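Local atomic coordinates of Fe-superoxide dismutase homolog (Plasmodium berghei, PDB entry 2A03), a protein that belongs to the iron/manganese superoxide dismutases and converts toxic superoxide radicals into hydrogen peroxide and oxygen at a single metal ion. Residues S33-K38 against W168-Y173; S24-E29 against V184-N189. All blocks are in the same frame, centred on the assembly; numbering follows the deposited sequence.

In the fold
Both interactions join the N-terminal alpha-hairpin region to the C-terminal alpha/beta region. Interaction 2 uses the loop that leads into helix 29-51 and segment 184-189 on helix 180-187; interaction 1 uses the early turns of helix 29-51 and the loop between strand 160-166 and helix 173-176. Along the chain the order is 24-29, 33-38, 168-173, 184-189, so the outer pair encloses the inner one. Their centres lie about 13 Å apart. Interaction 1 is buried and brings the two regions together at the manganese, whose ligands are His-35 and His-82 from the first and Asp-166 and His-170 from the second. Interaction 2 is partly buried, away from that site, and carries a zinc ion.

Interaction 1 (S33-K38 against W168-Y173); sequences SFHYNK and WEHAYY. With MN (manganese (II) ion), chain C.
His-35 and His-170 meet at a manganese ion that each binds through NE2, and their imidazoles are turned steeply against each other. The planes stand at 75° with centroids 4.5 Å apart, an offset edge-to-face pair in which the edge of His-170 faces the ring of His-35. CD2 of His-170 lies over the rim of that face, 3.4 Å from CD2 of His-35. The two NE2 atoms approach to 3.1 Å without a hydrogen bond, because both give their lone pairs to the metal; each NE2 lies 2.1 Å from the manganese. His-35 reaches across from its helix with CG anti to the backbone N (chi1 -156°). The methyl of Ala-171 adds a nonpolar contact, its CB 3.6 Å from CE1 of His-35. Water 1, together with the bond from NE2 to manganese, holds the rotation of the His-35 ring: lying in the ring plane, it accepts from ND1 of His-35 and donates to the carbonyl O of Ala-171, each 2.8 Å from the water. ND1 of His-170 is instead bonded to OE2 of Glu-169 of the second subunit, a link that ties the site to the dimer interface. With His-82, Asp-166 and water 2, the two histidines complete the five-coordinate metal centre characteristic of iron/manganese superoxide dismutases.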
loop_
_atom_site.group_PDB
_atom_site.type_symbol
_atom_site.label_atom_id
_atom_site.label_comp_id
_atom_site.label_asym_id
_atom_site.label_seq_id
_atom_site.Cartn_x
_atom_site.Cartn_y
_atom_site.Cartn_z
ATOM N N SER A 33 13.818 11.207 -5.697
ATOM C CA SER A 33 13.488 12.514 -5.183
ATOM C C SER A 33 12.161 12.493 -4.442
ATOM O O SER A 33 12.070 13.062 -3.376
ATOM C CB SER A 33 13.491 13.594 -6.290
ATOM O OG SER A 33 12.325 13.516 -7.078
ATOM N N PHE A 34 11.140 11.833 -4.973
ATOM C CA PHE A 34 9.871 11.729 -4.238
ATOM C C PHE A 34 10.019 10.793 -3.023
ATOM O O PHE A 34 9.598 11.124 -1.911
ATOM C CB PHE A 34 8.713 11.270 -5.145
ATOM C CG PHE A 34 8.130 12.368 -5.981
ATOM C CD1 PHE A 34 7.199 13.258 -5.437
ATOM C CD2 PHE A 34 8.510 12.537 -7.304
ATOM C CE1 PHE A 34 6.663 14.319 -6.214
ATOM C CE2 PHE A 34 7.975 13.586 -8.086
ATOM C CZ PHE A 34 7.054 14.473 -7.539
ATOM N N HIS A 35 10.634 9.636 -3.243
ATOM C CA HIS A 35 10.752 8.617 -2.211
ATOM C C HIS A 35 11.592 9.106 -1.026
ATOM O O HIS A 35 11.237 8.872 0.123
ATOM C CB HIS A 35 11.363 7.351 -2.815
ATOM C CG HIS A 35 11.027 6.092 -2.081
ATOM N ND1 HIS A 35 11.274 4.843 -2.611
ATOM C CD2 HIS A 35 10.446 5.886 -0.872
ATOM C CE1 HIS A 35 10.876 3.921 -1.750
ATOM N NE2 HIS A 35 10.359 4.527 -0.692
ATOM N N TYR A 36 12.703 9.782 -1.308
ATOM C CA TYR A 36 13.574 10.311 -0.248
ATOM C C TYR A 36 13.120 11.696 0.263
ATOM O O TYR A 36 12.960 11.879 1.476
ATOM C CB TYR A 36 15.016 10.366 -0.737
ATOM C CG TYR A 36 16.033 10.898 0.271
ATOM C CD1 TYR A 36 16.405 10.151 1.369
ATOM C CD2 TYR A 36 16.613 12.154 0.110
ATOM C CE1 TYR A 36 17.334 10.609 2.262
ATOM C CE2 TYR A 36 17.544 12.647 1.021
ATOM C CZ TYR A 36 17.904 11.861 2.092
ATOM O OH TYR A 36 18.828 12.301 3.004
ATOM N N ASN A 37 12.931 12.661 -0.645
ATOM C CA ASN A 37 12.634 14.048 -0.246
ATOM C C ASN A 37 11.195 14.295 0.184
ATOM O O ASN A 37 10.924 15.300 0.847
ATOM C CB ASN A 37 13.008 15.053 -1.343
ATOM C CG ASN A 37 14.520 15.190 -1.534
ATOM O OD1 ASN A 37 15.293 15.173 -0.575
ATOM N ND2 ASN A 37 14.939 15.348 -2.791
ATOM N N LYS A 38 10.275 13.404 -0.198
ATOM C CA LYS A 38 8.881 13.528 0.238
ATOM C C LYS A 38 8.472 12.449 1.212
ATOM O O LYS A 38 8.084 12.771 2.317
ATOM C CB LYS A 38 7.913 13.555 -0.935
ATOM C CG LYS A 38 8.166 14.686 -1.887
ATOM C CD LYS A 38 7.742 15.975 -1.285
ATOM C CE LYS A 38 7.899 17.140 -2.271
ATOM N NZ LYS A 38 7.355 18.417 -1.630
ATOM N N TRP A 168 6.161 -1.069 -1.108
ATOM C CA TRP A 168 5.088 -0.043 -1.212
ATOM C C TRP A 168 5.030 0.433 -2.667
ATOM O O TRP A 168 6.080 0.611 -3.308
ATOM C CB TRP A 168 5.361 1.173 -0.323
ATOM C CG TRP A 168 5.154 0.934 1.150
ATOM C CD1 TRP A 168 5.764 -0.018 1.936
ATOM C CD2 TRP A 168 4.285 1.666 2.021
ATOM N NE1 TRP A 168 5.318 0.083 3.228
ATOM C CE2 TRP A 168 4.414 1.106 3.308
ATOM C CE3 TRP A 168 3.407 2.735 1.836
ATOM C CZ2 TRP A 168 3.698 1.585 4.401
ATOM C CZ3 TRP A 168 2.712 3.206 2.915
ATOM C CH2 TRP A 168 2.856 2.634 4.183
ATOM N N GLU A 169 3.827 0.678 -3.182
ATOM C CA GLU A 169 3.675 1.092 -4.581
ATOM C C GLU A 169 4.524 2.334 -4.937
ATOM O O GLU A 169 4.991 2.453 -6.080
ATOM C CB GLU A 169 2.198 1.286 -4.950
ATOM C CG GLU A 169 1.495 -0.038 -5.126
ATOM C CD GLU A 169 -0.020 0.032 -5.324
ATOM O OE1 GLU A 169 -0.703 0.924 -4.758
ATOM O OE2 GLU A 169 -0.540 -0.867 -6.023
ATOM N N HIS A 170 4.735 3.235 -3.977
ATOM C CA HIS A 170 5.481 4.485 -4.232
ATOM C C HIS A 170 6.948 4.250 -4.560
ATOM O O HIS A 170 7.617 5.127 -5.119
ATOM C CB HIS A 170 5.353 5.490 -3.056
ATOM C CG HIS A 170 6.002 5.052 -1.772
ATOM N ND1 HIS A 170 5.303 4.948 -0.584
ATOM C CD2 HIS A 170 7.293 4.750 -1.475
ATOM C CE1 HIS A 170 6.130 4.568 0.379
ATOM N NE2 HIS A 170 7.342 4.435 -0.137
ATOM N N ALA A 171 7.454 3.082 -4.188
ATOM C CA ALA A 171 8.826 2.728 -4.470
ATOM C C ALA A 171 9.042 2.527 -5.961
ATOM O O ALA A 171 10.169 2.681 -6.442
ATOM C CB ALA A 171 9.231 1.448 -3.701
ATOM N N TYR A 172 7.971 2.195 -6.693
ATOM C CA TYR A 172 8.110 1.834 -8.112
ATOM C C TYR A 172 7.075 2.404 -9.081
ATOM O O TYR A 172 7.249 2.304 -10.284
ATOM C CB TYR A 172 8.164 0.303 -8.251
ATOM C CG TYR A 172 6.920 -0.445 -7.792
ATOM C CD1 TYR A 172 5.824 -0.636 -8.652
ATOM C CD2 TYR A 172 6.848 -0.987 -6.506
ATOM C CE1 TYR A 172 4.697 -1.333 -8.221
ATOM C CE2 TYR A 172 5.741 -1.675 -6.075
ATOM C CZ TYR A 172 4.667 -1.864 -6.932
ATOM O OH TYR A 172 3.570 -2.562 -6.479
ATOM N N TYR A 173 6.011 3.019 -8.585
ATOM C CA TYR A 173 4.927 3.415 -9.465
ATOM C C TYR A 173 5.341 4.441 -10.501
ATOM O O TYR A 173 4.832 4.426 -11.621
ATOM C CB TYR A 173 3.692 3.917 -8.685
ATOM C CG TYR A 173 2.438 3.436 -9.370
ATOM C CD1 TYR A 173 1.962 2.143 -9.138
ATOM C CD2 TYR A 173 1.790 4.226 -10.320
ATOM C CE1 TYR A 173 0.847 1.674 -9.794
ATOM C CE2 TYR A 173 0.675 3.765 -10.984
ATOM C CZ TYR A 173 0.207 2.494 -10.721
ATOM O OH TYR A 173 -0.895 2.036 -11.373
HETATM MN MN MN C . 9.072 3.563 0.730
HETATM O O HOH W 1 12.345 3.321 -4.727
HETATM O O HOH W 2 7.777 2.353 2.214
#

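Interaction 2 (S24-E29 against V184-N189). With ZN (zinc ion), chain D.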
loop_
_atom_site.group_PDB
_atom_site.type_symbol
_atom_site.label_atom_id
_atom_site.label_comp_id
_atom_site.label_asym_id
_atom_site.label_seq_id
_atom_site.Cartn_x
_atom_site.Cartn_y
_atom_site.Cartn_z
ATOM N N SER A 24 19.532 5.092 -11.658
ATOM C CA SER A 24 18.826 4.978 -12.923
ATOM C C SER A 24 19.632 4.103 -13.868
ATOM O O SER A 24 20.854 4.055 -13.755
ATOM C CB SER A 24 18.550 6.353 -13.542
ATOM O OG SER A 24 19.722 7.017 -14.015
ATOM N N PRO A 25 18.951 3.415 -14.817
ATOM C CA PRO A 25 17.502 3.431 -15.076
ATOM C C PRO A 25 16.719 2.491 -14.166
ATOM O O PRO A 25 15.497 2.441 -14.266
ATOM C CB PRO A 25 17.404 2.900 -16.499
ATOM C CG PRO A 25 18.525 1.892 -16.552
ATOM C CD PRO A 25 19.651 2.522 -15.758
ATOM N N HIS A 26 17.415 1.758 -13.297
ATOM C CA HIS A 26 16.778 0.779 -12.447
ATOM C C HIS A 26 15.750 1.411 -11.506
ATOM O O HIS A 26 14.602 0.965 -11.449
ATOM C CB HIS A 26 17.837 0.050 -11.646
ATOM C CG HIS A 26 18.976 -0.423 -12.486
ATOM N ND1 HIS A 26 18.795 -1.228 -13.590
ATOM C CD2 HIS A 26 20.303 -0.162 -12.416
ATOM C CE1 HIS A 26 19.968 -1.475 -14.136
ATOM N NE2 HIS A 26 20.897 -0.846 -13.440
ATOM N N ILE A 27 16.185 2.417 -10.749
ATOM C CA ILE A 27 15.263 3.308 -10.053
ATOM C C ILE A 27 15.583 4.732 -10.544
ATOM O O ILE A 27 16.744 5.180 -10.529
ATOM C CB ILE A 27 15.329 3.162 -8.513
ATOM C CG1 ILE A 27 14.949 1.731 -8.098
ATOM C CG2 ILE A 27 14.371 4.131 -7.822
ATOM C CD1 ILE A 27 15.320 1.374 -6.658
ATOM N N SER A 28 14.554 5.418 -11.029
ATOM C CA SER A 28 14.754 6.742 -11.597
ATOM C C SER A 28 15.104 7.830 -10.565
ATOM O O SER A 28 14.841 7.708 -9.358
ATOM C CB SER A 28 13.533 7.175 -12.418
ATOM O OG SER A 28 12.504 7.653 -11.586
ATOM N N GLU A 29 15.713 8.884 -11.089
ATOM C CA GLU A 29 15.982 10.109 -10.356
ATOM C C GLU A 29 14.722 10.687 -9.741
ATOM O O GLU A 29 14.718 11.049 -8.558
ATOM C CB GLU A 29 16.627 11.133 -11.273
ATOM C CG GLU A 29 17.165 12.325 -10.545
ATOM C CD GLU A 29 17.572 13.434 -11.494
ATOM O OE1 GLU A 29 16.680 14.063 -12.118
ATOM O OE2 GLU A 29 18.782 13.681 -11.611
ATOM N N VAL A 184 11.321 -5.363 -9.391
ATOM C CA VAL A 184 12.108 -6.353 -8.678
ATOM C C VAL A 184 13.325 -6.783 -9.521
ATOM O O VAL A 184 14.450 -6.860 -8.996
ATOM C CB VAL A 184 11.233 -7.556 -8.200
ATOM C CG1 VAL A 184 12.096 -8.682 -7.682
ATOM C CG2 VAL A 184 10.277 -7.099 -7.110
ATOM N N LYS A 185 13.123 -7.002 -10.816
ATOM C CA LYS A 185 14.249 -7.360 -11.686
ATOM C C LYS A 185 15.311 -6.265 -11.682
ATOM O O LYS A 185 16.501 -6.547 -11.553
ATOM C CB LYS A 185 13.797 -7.643 -13.120
ATOM C CG LYS A 185 13.083 -8.954 -13.256
ATOM C CD LYS A 185 12.762 -9.294 -14.727
ATOM C CE LYS A 185 11.762 -10.479 -14.816
ATOM N NZ LYS A 185 12.408 -11.802 -14.452
ATOM N N ALA A 186 14.866 -5.017 -11.809
ATOM C CA ALA A 186 15.757 -3.875 -11.741
ATOM C C ALA A 186 16.541 -3.797 -10.427
ATOM O O ALA A 186 17.732 -3.476 -10.416
ATOM C CB ALA A 186 14.968 -2.609 -11.941
ATOM N N TRP A 187 15.868 -4.065 -9.320
ATOM C CA TRP A 187 16.497 -3.987 -8.022
ATOM C C TRP A 187 17.710 -4.921 -7.864
ATOM O O TRP A 187 18.631 -4.594 -7.113
ATOM C CB TRP A 187 15.459 -4.236 -6.929
ATOM C CG TRP A 187 15.986 -4.149 -5.540
ATOM C CD1 TRP A 187 16.115 -3.017 -4.769
ATOM C CD2 TRP A 187 16.450 -5.232 -4.733
ATOM N NE1 TRP A 187 16.631 -3.339 -3.539
ATOM C CE2 TRP A 187 16.848 -4.689 -3.490
ATOM C CE3 TRP A 187 16.571 -6.607 -4.938
ATOM C CZ2 TRP A 187 17.358 -5.476 -2.463
ATOM C CZ3 TRP A 187 17.082 -7.382 -3.915
ATOM C CH2 TRP A 187 17.474 -6.816 -2.694
ATOM N N TRP A 188 17.745 -6.056 -8.562
ATOM C CA TRP A 188 18.924 -6.933 -8.455
ATOM C C TRP A 188 20.201 -6.298 -9.038
ATOM O O TRP A 188 21.322 -6.692 -8.671
ATOM C CB TRP A 188 18.676 -8.289 -9.079
ATOM C CG TRP A 188 17.668 -9.074 -8.322
ATOM C CD1 TRP A 188 16.384 -9.284 -8.681
ATOM C CD2 TRP A 188 17.861 -9.751 -7.079
ATOM N NE1 TRP A 188 15.749 -10.049 -7.746
ATOM C CE2 TRP A 188 16.629 -10.349 -6.741
ATOM C CE3 TRP A 188 18.952 -9.912 -6.215
ATOM C CZ2 TRP A 188 16.448 -11.108 -5.564
ATOM C CZ3 TRP A 188 18.775 -10.652 -5.045
ATOM C CH2 TRP A 188 17.530 -11.241 -4.731
ATOM N N ASN A 189 20.022 -5.296 -9.903
ATOM C CA ASN A 189 21.143 -4.520 -10.438
ATOM C C ASN A 189 21.696 -3.507 -9.430
ATOM O O ASN A 189 22.740 -2.903 -9.672
ATOM C CB ASN A 189 20.736 -3.782 -11.718
ATOM C CG ASN A 189 20.362 -4.724 -12.827
ATOM O OD1 ASN A 189 21.162 -5.546 -13.230
ATOM N ND2 ASN A 189 19.135 -4.633 -13.302
HETATM ZN ZN ZN D . 23.236 -0.882 -13.411
HETATM O O HOH W 3 24.260 -2.653 -11.987
HETATM O O HOH W 4 22.696 -2.428 -14.999
#
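His-26 lays its imidazole against the side chain of Asn-189, and a CH-pi contact is the main element of the packing. CB of Asn-189 sits over the centre of the ring, 3.5 Å from the centroid and 13° off the normal, while CD of Pro-25 lies over the opposite face. The amide of Asn-189 is tilted 27° from the ring plane and passes near CE1 of His-26, its ND2 at 3.4 Å; no hydrogen bond crosses between the two side chains. With CG anti to the carbonyl carbon (chi1 -63°), the Asn-189 amide turns back toward Ala-186, to whose carbonyl O its ND2 makes a weak bond. Van der Waals packing is supplied by Ala-186, whose CB lies 3.6 Å from the backbone O of His-26 and 3.9 Å from CB of His-26. Metal binding forms a third element: NE2 of His-26 holds a zinc ion at 2.3 Å, and waters 3 and 4 are also ligands. Water 3 donates to the carbonyl O of Asn-189 at 2.8 Å, a water bridge from the zinc to segment 184-189. The backbone O of His-26 is bonded to the hydroxyl of Tyr-176, at the end of helix 173-176. The contact sets the loop before helix 29-51 against segment 184-189, on and just beyond helix 180-187, whose Val-184 packs on helix 112-125.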